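Local coordinates for thiamine-phosphate synthase (Pyrococcus furiosus, PDB 1XI3), which probably condenses a thiazole phosphate with a hydroxymethylpyrimidine diphosphate to form thiamine phosphate, using a magnesium ion, at residues E30-A35 against T41-R46. Sequence-based numbering, arbitrary orientation. Where two conformers were deposited one is given.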
loop_
_atom_site.group_PDB
_atom_site.type_symbol
_atom_site.label_atom_id
_atom_site.label_comp_id
_atom_site.label_asym_id
_atom_site.label_seq_id
_atom_site.Cartn_x
_atom_site.Cartn_y
_atom_site.Cartn_z
ATOM N N GLU A 30 -18.057 -1.805 13.208
ATOM C CA GLU A 30 -19.170 -2.420 13.946
ATOM C C GLU A 30 -18.890 -3.864 14.307
ATOM O O GLU A 30 -19.101 -4.270 15.448
ATOM C CB GLU A 30 -20.433 -2.419 13.093
ATOM N N SER A 31 -18.416 -4.626 13.325
ATOM C CA SER A 31 -18.216 -6.069 13.508
ATOM C C SER A 31 -17.015 -6.385 14.411
ATOM O O SER A 31 -17.053 -7.303 15.247
ATOM C CB SER A 31 -18.141 -6.779 12.145
ATOM O OG SER A 31 -16.960 -6.448 11.472
ATOM N N VAL A 32 -15.951 -5.610 14.289
ATOM C CA VAL A 32 -14.789 -5.798 15.152
ATOM C C VAL A 32 -15.130 -5.511 16.629
ATOM O O VAL A 32 -14.719 -6.260 17.526
ATOM C CB VAL A 32 -13.590 -4.951 14.697
ATOM C CG1 VAL A 32 -12.546 -4.922 15.749
ATOM C CG2 VAL A 32 -13.028 -5.525 13.387
ATOM N N ARG A 33 -15.918 -4.469 16.888
ATOM C CA ARG A 33 -16.358 -4.221 18.264
ATOM C C ARG A 33 -17.047 -5.463 18.871
ATOM O O ARG A 33 -16.701 -5.893 19.983
ATOM C CB ARG A 33 -17.254 -2.987 18.367
ATOM C CG ARG A 33 -17.636 -2.668 19.841
ATOM C CD ARG A 33 -18.479 -1.398 19.949
ATOM N N GLU A 34 -18.014 -6.013 18.151
ATOM C CA GLU A 34 -18.747 -7.221 18.566
ATOM C C GLU A 34 -17.815 -8.436 18.731
ATOM O O GLU A 34 -17.951 -9.177 19.684
ATOM C CB GLU A 34 -19.865 -7.547 17.583
ATOM C CG GLU A 34 -21.018 -6.579 17.556
ATOM C CD GLU A 34 -22.002 -6.917 16.441
ATOM O OE1 GLU A 34 -21.587 -6.992 15.267
ATOM O OE2 GLU A 34 -23.202 -7.113 16.740
ATOM N N ALA A 35 -16.882 -8.644 17.796
ATOM C CA ALA A 35 -15.953 -9.779 17.915
ATOM C C ALA A 35 -15.052 -9.636 19.133
ATOM O O ALA A 35 -14.770 -10.606 19.828
ATOM C CB ALA A 35 -15.077 -9.915 16.625
ATOM N N THR A 41 -8.978 -12.550 20.242
ATOM C CA THR A 41 -7.703 -12.170 20.817
ATOM C C THR A 41 -6.790 -11.415 19.837
ATOM O O THR A 41 -5.850 -10.742 20.233
ATOM C CB THR A 41 -6.965 -13.378 21.411
ATOM O OG1 THR A 41 -6.690 -14.346 20.376
ATOM C CG2 THR A 41 -7.796 -14.021 22.503
ATOM N N ALA A 42 -7.115 -11.547 18.553
ATOM C CA ALA A 42 -6.393 -10.861 17.489
ATOM C C ALA A 42 -7.395 -10.503 16.402
ATOM O O ALA A 42 -8.322 -11.242 16.151
ATOM C CB ALA A 42 -5.279 -11.745 16.913
ATOM N N ILE A 43 -7.180 -9.349 15.770
ATOM C CA ILE A 43 -7.994 -8.867 14.689
ATOM C C ILE A 43 -7.082 -8.545 13.517
ATOM O O ILE A 43 -6.018 -7.964 13.690
ATOM C CB ILE A 43 -8.719 -7.560 15.083
ATOM C CG1 ILE A 43 -9.698 -7.794 16.252
ATOM C CG2 ILE A 43 -9.461 -6.923 13.924
ATOM C CD1 ILE A 43 -10.817 -8.702 15.955
ATOM N N GLN A 44 -7.510 -8.939 12.331
ATOM C CA GLN A 44 -6.821 -8.565 11.102
ATOM C C GLN A 44 -7.783 -7.775 10.226
ATOM O O GLN A 44 -8.880 -8.258 9.861
ATOM C CB GLN A 44 -6.299 -9.788 10.338
ATOM C CG GLN A 44 -5.571 -9.432 9.074
ATOM C CD GLN A 44 -5.371 -10.641 8.192
ATOM O OE1 GLN A 44 -5.969 -10.744 7.117
ATOM N NE2 GLN A 44 -4.580 -11.580 8.658
ATOM N N MET A 45 -7.361 -6.567 9.871
ATOM C CA MET A 45 -8.036 -5.744 8.916
ATOM C C MET A 45 -7.635 -6.149 7.509
ATOM O O MET A 45 -6.485 -6.010 7.128
ATOM C CB MET A 45 -7.703 -4.267 9.126
ATOM C CG MET A 45 -8.477 -3.342 8.239
ATOM S SD MET A 45 -8.238 -1.559 8.553
ATOM C CE MET A 45 -6.651 -1.298 7.806
ATOM N N ARG A 46 -8.607 -6.621 6.731
ATOM C CA ARG A 46 -8.322 -7.128 5.380
ATOM C C ARG A 46 -9.300 -6.427 4.437
ATOM O O ARG A 46 -10.483 -6.798 4.366
ATOM C CB ARG A 46 -8.482 -8.650 5.334
ATOM C CG ARG A 46 -8.206 -9.259 3.979
ATOM C CD ARG A 46 -8.311 -10.747 3.991
ATOM N NE ARG A 46 -8.120 -11.222 2.630
ATOM C CZ ARG A 46 -9.084 -11.326 1.715
ATOM N NH1 ARG A 46 -10.342 -10.990 2.007
ATOM N NH2 ARG A 46 -8.786 -11.777 0.485
#
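In the first beta-alpha-beta unit of this eight-stranded TIM barrel, Val-32 and Ala-35 of helix 28-37 rest on Ile-43 of strand 42-45, the strand to which the helix leads. The contact is wholly apolar and small, burying 121 Å² over both sides, and no hydrogen bond crosses it. Backbones stay well apart: the closest CA atoms, those of Val-32 and Ile-43, lie 7.5 Å from each other, so the gap is bridged by side chains that point toward one another. Both methyls of Val-32 bear on the isoleucine. CG2 of Val-32 meets CG2 of Ile-43 at 3.9 Å, while Val-32 CG1 lies 4.1 Å from both CG1 and CG2 of Ile-43, at the fork of the branched chain. In Ile-43, CG1 is anti to the carbonyl carbon (chi1 -63°), and with chi2 at -64° CD1 lies 4.2 Å from Val-32 CG1 and, more loosely, 4.5 Å from CB of Ala-35. Cut back to an alanine, Ile-43 would lose CG1, CG2 and CD1, which would probably leave Val-32 and Ala-35 without those contacts and open a gap between helix and barrel wall. Gln-44, next along the strand, points away from the helix and hydrogen-bonds through NE2 to Tyr-18 OH; with Met-45 and Arg-46 it belongs to the predicted pyrimidine-diphosphate site, whereas Ile-43 faces the outer layer. There Val-32 also touches Leu-62 and Ile-43 touches Thr-66, both on helix 52-68, while Ala-35 reaches Val-19, so the pairing of helix 28-37 with strand 42-45 is flanked by helix 52-68 and the adjacent parallel strand 17-20.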